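PDB 4A42: alpha-n-acetylglucosaminidase family protein from Clostridium perfringens, which probably hydrolyses terminal alpha-linked N-acetylglucosamine as a full-length enzyme, the module described here being a calcium-binding family 32 carbohydrate-binding module that probably recognises glycans. Local coordinates for residues 73-78 against 92-97; 78-83 against 132-137. All blocks are in the same frame, centred on the assembly; numbering follows the deposited sequence.

Interaction 1. Residues 73-78 against 92-97; sequences KDISAI and IEISND
Ile78 and Ile75 meet Ile92 and Ile94 without any flat group between the two segments: there is no ring face or edge here, and every touching atom is a methyl carbon. Ile78 and Ile92 reach toward each other tip to tip. CD1 of Ile78 touches CG2 of Ile92 at 3.9 Å, and the reverse pair, CG2 of Ile78 with CD1 of Ile92, closes at 4.2 Å. Both side chains hold CG1 opposite the carbonyl carbon (chi1 -59° for Ile78), which matches the terminal methyl of one with the branch methyl of the other. The second pair is slacker, with CD1 of Ile75 4.3 Å from CG2 of Ile94. Ile94 is turned about its first torsion (chi1 58°), and its branch methyl takes the position that CG1 holds in the other three.

Ile92 and Ile94 alternate regularly along strand 90-95, whereas Ile75 and Ile78 lie three residues apart and still point the same way. A classic beta bulge, in which Ser76 and Ala77 both face Tyr147, is consistent with this spacing. Val130, Ile146 and Leu121 pack around Ile75, and Ile104 lies against Ile92 and Ile94. Ile78 and Ile92 join the two sheets of the sandwich, while Ile75 lies where the chain passes from one sheet to the other. With no hydrogen bond across it, the contact rests on burial of apolar surface, about 140 Å² in all.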
loop_
_atom_site.group_PDB
_atom_site.type_symbol
_atom_site.label_atom_id
_atom_site.label_comp_id
_atom_site.label_asym_id
_atom_site.label_seq_id
_atom_site.Cartn_x
_atom_site.Cartn_y
_atom_site.Cartn_z
ATOM N N LYS A 73 12.501 -3.855 8.278
ATOM C CA LYS A 73 12.425 -2.590 8.990
ATOM C C LYS A 73 11.259 -2.450 9.935
ATOM O O LYS A 73 10.279 -3.151 9.783
ATOM C CB LYS A 73 12.389 -1.438 7.990
ATOM C CG LYS A 73 13.566 -1.403 7.087
ATOM C CD LYS A 73 13.656 -0.125 6.325
ATOM C CE LYS A 73 14.920 -0.071 5.543
ATOM N NZ LYS A 73 15.139 1.275 5.070
ATOM N N ASP A 74 11.356 -1.549 10.900
ATOM C CA ASP A 74 10.230 -1.176 11.740
ATOM C C ASP A 74 9.156 -0.517 10.884
ATOM O O ASP A 74 9.425 0.453 10.179
ATOM C CB ASP A 74 10.633 -0.151 12.798
ATOM C CG ASP A 74 11.610 -0.689 13.832
ATOM O OD1 ASP A 74 11.829 -1.920 13.926
ATOM O OD2 ASP A 74 12.145 0.159 14.580
ATOM N N ILE A 75 7.936 -1.027 10.964
ATOM C CA ILE A 75 6.809 -0.366 10.323
ATOM C C ILE A 75 5.805 -0.015 11.407
ATOM O O ILE A 75 5.278 -0.908 12.077
ATOM C CB ILE A 75 6.129 -1.271 9.283
ATOM C CG1 ILE A 75 7.112 -1.662 8.176
ATOM C CG2 ILE A 75 4.921 -0.575 8.714
ATOM C CD1 ILE A 75 6.667 -2.857 7.375
ATOM N N SER A 76 5.560 1.266 11.601
ATOM C CA SER A 76 4.642 1.719 12.627
ATOM C C SER A 76 3.220 2.062 12.163
ATOM O O SER A 76 2.272 1.930 12.898
ATOM C CB SER A 76 5.207 2.897 13.417
ATOM O OG SER A 76 5.134 4.111 12.727
ATOM N N ALA A 77 3.118 2.558 10.947
ATOM C CA ALA A 77 1.830 3.016 10.443
ATOM C C ALA A 77 1.832 3.116 8.933
ATOM O O ALA A 77 2.881 3.286 8.314
ATOM C CB ALA A 77 1.448 4.348 11.065
ATOM N N ILE A 78 0.642 2.996 8.346
ATOM C CA ILE A 78 0.488 3.041 6.901
ATOM C C ILE A 78 -0.733 3.870 6.497
ATOM O O ILE A 78 -1.835 3.660 7.018
ATOM C CB ILE A 78 0.369 1.615 6.302
ATOM C CG1 ILE A 78 1.624 0.788 6.636
ATOM C CG2 ILE A 78 0.111 1.694 4.788
ATOM C CD1 ILE A 78 1.493 -0.709 6.369
ATOM N N ILE A 92 -3.724 -5.427 3.789
ATOM C CA ILE A 92 -2.306 -5.159 3.889
ATOM C C ILE A 92 -1.643 -6.392 4.483
ATOM O O ILE A 92 -2.095 -6.911 5.508
ATOM C CB ILE A 92 -2.047 -3.946 4.799
ATOM C CG1 ILE A 92 -2.873 -2.732 4.332
ATOM C CG2 ILE A 92 -0.563 -3.599 4.821
ATOM C CD1 ILE A 92 -2.596 -1.478 5.152
ATOM N N GLU A 93 -0.593 -6.862 3.820
ATOM C CA GLU A 93 0.173 -8.022 4.261
ATOM C C GLU A 93 1.629 -7.616 4.405
ATOM O O GLU A 93 2.106 -6.759 3.678
ATOM C CB GLU A 93 0.097 -9.146 3.231
ATOM C CG GLU A 93 -1.253 -9.822 3.075
ATOM C CD GLU A 93 -1.285 -10.697 1.839
ATOM O OE1 GLU A 93 -1.375 -10.143 0.730
ATOM O OE2 GLU A 93 -1.186 -11.933 1.972
ATOM N N ILE A 94 2.346 -8.249 5.330
ATOM C CA ILE A 94 3.782 -8.023 5.446
ATOM C C ILE A 94 4.510 -9.359 5.427
ATOM O O ILE A 94 3.922 -10.395 5.754
ATOM C CB ILE A 94 4.148 -7.230 6.721
ATOM C CG1 ILE A 94 3.650 -7.950 7.979
ATOM C CG2 ILE A 94 3.581 -5.807 6.632
ATOM C CD1 ILE A 94 4.161 -7.334 9.274
ATOM N N SER A 95 5.779 -9.331 5.027
ATOM C CA SER A 95 6.604 -10.533 4.996
ATOM C C SER A 95 8.068 -10.189 5.220
ATOM O O SER A 95 8.506 -9.066 4.936
ATOM C CB SER A 95 6.453 -11.268 3.665
ATOM O OG SER A 95 7.197 -12.481 3.663
ATOM N N ASN A 96 8.824 -11.173 5.712
ATOM C CA ASN A 96 10.267 -11.056 5.840
ATOM C C ASN A 96 11.001 -11.717 4.690
ATOM O O ASN A 96 11.998 -11.207 4.208
ATOM C CB ASN A 96 10.733 -11.620 7.179
ATOM C CG ASN A 96 10.279 -10.789 8.325
ATOM O OD1 ASN A 96 10.088 -9.596 8.189
ATOM N ND2 ASN A 96 10.105 -11.406 9.465
ATOM N N ASP A 97 10.507 -12.862 4.248
ATOM C CA ASP A 97 11.168 -13.609 3.190
ATOM C C ASP A 97 10.528 -13.488 1.820
ATOM O O ASP A 97 11.073 -13.945 0.835
ATOM C CB ASP A 97 11.304 -15.082 3.582
ATOM C CG ASP A 97 9.973 -15.734 3.892
ATOM O OD1 ASP A 97 8.919 -15.143 3.591
ATOM O OD2 ASP A 97 9.986 -16.851 4.431
#

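Interaction 2. Residues 78-83 against 132-137; sequences IDIVSK and FNFNSE
Phe132 and Phe134 project from strand 126-134 onto Ile78 and Ile80 of strand 77-82, bridging the two sheets of the beta-sandwich (jelly-roll) that characterises F5/8 type C domains and family 32 modules. The strand segments run in roughly the same direction, 32° apart, with their axes 11.3 Å from each other, too far for backbone pairing, and side chains fill the gap. On its own sheet, strand 77-82 pairs through the backbone of Val81 with Gly142 and Glu143, two of the calcium-site residues.

Phe132 comes first and makes most of the contact. Its CG lies beside the backbone N and opposite the carbonyl carbon (chi1 -63°), a torsion that helps set which ring edge meets Ile78 and Ile80. CG2 of Ile78 meets that edge in the ring plane, 3.6 Å from CE2 of Phe132 and equally close to CZ, so the methyl sits against that one bond of the ring. Ile80 and Phe132 slide past each other, running in opposite directions: CD1 of Ile80 lies 3.8 Å from CD2 of Phe132, also at the edge and near the plane, and CG1 of Ile80 is 3.9 Å from CE2. Ile144 and Ile92 add to the wall around this ring.

Asn133 follows, turned to the other face of its strand, where its ND2 hydrogen-bonds Ser91 OG and its OD1 Ser64 OG. At Phe134 the chain faces the core again. CE1 of this second ring is 4.3 Å from CG2 of Ile80, a looser, oblique approach, and Ile80 thus divides its branches, CG1 and CD1 serving Phe132 and CG2 serving Phe134. Past the strand end, OG of Ser136 hydrogen-bonds the backbone N of Lys89.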
loop_
_atom_site.group_PDB
_atom_site.type_symbol
_atom_site.label_atom_id
_atom_site.label_comp_id
_atom_site.label_asym_id
_atom_site.label_seq_id
_atom_site.Cartn_x
_atom_site.Cartn_y
_atom_site.Cartn_z
ATOM N N ILE A 78 0.642 2.996 8.346
ATOM C CA ILE A 78 0.488 3.041 6.901
ATOM C C ILE A 78 -0.733 3.870 6.497
ATOM O O ILE A 78 -1.835 3.660 7.018
ATOM C CB ILE A 78 0.369 1.615 6.302
ATOM C CG1 ILE A 78 1.624 0.788 6.636
ATOM C CG2 ILE A 78 0.111 1.694 4.788
ATOM C CD1 ILE A 78 1.493 -0.709 6.369
ATOM N N ASP A 79 -0.538 4.812 5.573
ATOM C CA ASP A 79 -1.655 5.551 4.976
ATOM C C ASP A 79 -1.839 5.173 3.512
ATOM O O ASP A 79 -0.873 5.098 2.757
ATOM C CB ASP A 79 -1.412 7.060 4.989
ATOM C CG ASP A 79 -1.415 7.654 6.367
ATOM O OD1 ASP A 79 -1.891 6.986 7.306
ATOM O OD2 ASP A 79 -0.938 8.807 6.496
ATOM N N ILE A 80 -3.089 4.996 3.101
ATOM C CA ILE A 80 -3.424 4.830 1.695
ATOM C C ILE A 80 -4.313 5.992 1.292
ATOM O O ILE A 80 -5.409 6.157 1.823
ATOM C CB ILE A 80 -4.186 3.521 1.424
ATOM C CG1 ILE A 80 -3.392 2.327 1.949
ATOM C CG2 ILE A 80 -4.480 3.362 -0.083
ATOM C CD1 ILE A 80 -4.209 1.067 2.059
ATOM N N VAL A 81 -3.834 6.804 0.363
ATOM C CA VAL A 81 -4.608 7.940 -0.111
ATOM C C VAL A 81 -5.444 7.456 -1.290
ATOM O O VAL A 81 -4.889 7.059 -2.321
ATOM C CB VAL A 81 -3.681 9.104 -0.523
ATOM C CG1 VAL A 81 -4.499 10.299 -0.982
ATOM C CG2 VAL A 81 -2.784 9.502 0.647
ATOM N N SER A 82 -6.765 7.446 -1.121
ATOM C CA SER A 82 -7.663 6.835 -2.107
ATOM C C SER A 82 -8.469 7.887 -2.840
ATOM O O SER A 82 -9.287 8.573 -2.238
ATOM C CB SER A 82 -8.616 5.853 -1.416
ATOM O OG SER A 82 -9.417 5.185 -2.372
ATOM N N LYS A 83 -8.243 7.997 -4.145
ATOM C CA LYS A 83 -8.809 9.081 -4.933
ATOM C C LYS A 83 -10.013 8.674 -5.793
ATOM O O LYS A 83 -10.701 9.534 -6.341
ATOM C CB LYS A 83 -7.706 9.747 -5.774
ATOM C CG LYS A 83 -6.732 10.586 -4.931
ATOM C CD LYS A 83 -7.268 12.000 -4.701
ATOM C CE LYS A 83 -6.428 12.774 -3.689
ATOM N NZ LYS A 83 -6.843 14.223 -3.598
ATOM N N PHE A 132 -0.213 -4.717 -0.726
ATOM C CA PHE A 132 -1.543 -4.127 -0.685
ATOM C C PHE A 132 -2.393 -4.808 -1.736
ATOM O O PHE A 132 -2.010 -4.878 -2.899
ATOM C CB PHE A 132 -1.467 -2.618 -0.981
ATOM C CG PHE A 132 -0.687 -1.847 0.042
ATOM C CD1 PHE A 132 0.703 -1.832 0.007
ATOM C CD2 PHE A 132 -1.335 -1.142 1.046
ATOM C CE1 PHE A 132 1.428 -1.143 0.965
ATOM C CE2 PHE A 132 -0.610 -0.430 1.998
ATOM C CZ PHE A 132 0.776 -0.443 1.962
ATOM N N ASN A 133 -3.546 -5.317 -1.332
ATOM C CA ASN A 133 -4.463 -5.907 -2.286
ATOM C C ASN A 133 -5.721 -5.073 -2.315
ATOM O O ASN A 133 -6.211 -4.656 -1.271
ATOM C CB ASN A 133 -4.764 -7.346 -1.881
ATOM C CG ASN A 133 -3.504 -8.108 -1.527
ATOM O OD1 ASN A 133 -2.676 -8.389 -2.398
ATOM N ND2 ASN A 133 -3.331 -8.412 -0.241
ATOM N N PHE A 134 -6.226 -4.799 -3.513
ATOM C CA PHE A 134 -7.408 -3.955 -3.652
ATOM C C PHE A 134 -8.500 -4.714 -4.378
ATOM O O PHE A 134 -8.280 -5.239 -5.464
ATOM C CB PHE A 134 -7.070 -2.664 -4.402
ATOM C CG PHE A 134 -5.976 -1.869 -3.759
ATOM C CD1 PHE A 134 -6.207 -1.183 -2.581
ATOM C CD2 PHE A 134 -4.709 -1.822 -4.317
ATOM C CE1 PHE A 134 -5.207 -0.457 -1.968
ATOM C CE2 PHE A 134 -3.688 -1.083 -3.706
ATOM C CZ PHE A 134 -3.942 -0.396 -2.537
ATOM N N ASN A 135 -9.660 -4.811 -3.747
ATOM C CA ASN A 135 -10.780 -5.511 -4.356
ATOM C C ASN A 135 -12.024 -4.691 -4.654
ATOM O O ASN A 135 -13.047 -5.248 -4.963
ATOM C CB ASN A 135 -11.142 -6.775 -3.590
ATOM C CG ASN A 135 -11.586 -6.494 -2.198
ATOM O OD1 ASN A 135 -10.774 -6.204 -1.351
ATOM N ND2 ASN A 135 -12.883 -6.611 -1.944
ATOM N N SER A 136 -11.947 -3.377 -4.524
ATOM C CA SER A 136 -13.062 -2.535 -4.887
ATOM C C SER A 136 -12.971 -2.129 -6.359
ATOM O O SER A 136 -12.016 -2.447 -7.044
ATOM C CB SER A 136 -13.155 -1.308 -3.988
ATOM O OG SER A 136 -11.880 -0.822 -3.677
ATOM N N GLU A 137 -14.008 -1.452 -6.819
ATOM C CA GLU A 137 -14.032 -0.887 -8.151
ATOM C C GLU A 137 -13.495 0.543 -8.112
ATOM O O GLU A 137 -13.493 1.178 -7.085
ATOM C CB GLU A 137 -15.459 -0.889 -8.675
ATOM C CG GLU A 137 -16.039 -2.270 -8.874
ATOM C CD GLU A 137 -15.208 -3.103 -9.830
ATOM O OE1 GLU A 137 -14.744 -2.532 -10.830
ATOM O OE2 GLU A 137 -15.012 -4.309 -9.595
#

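How the interactions relate
From the N terminus the chain passes through 73-78 and 78-83, which share Ile78, then 92-97 and finally 132-137. Interaction 1 closes a short loop, with 13 residues between its segments; interaction 2 closes a longer one of 48. The segments alternate along the chain, so the two closures cross rather than nest. Both use strand 77-82, interaction 1 also taking in the passage from strand 72-74, and both end on neighbouring strands, 90-95 and 126-134, of the opposite sheet. Both pack side chains between the two sheets, and they meet where CD1 of Ile92 lies 3.9 Å from CE2 of Phe132. Nearby, Glu93 OE1 probably hydrogen-bonds Asn133 ND2 at 2.8 Å.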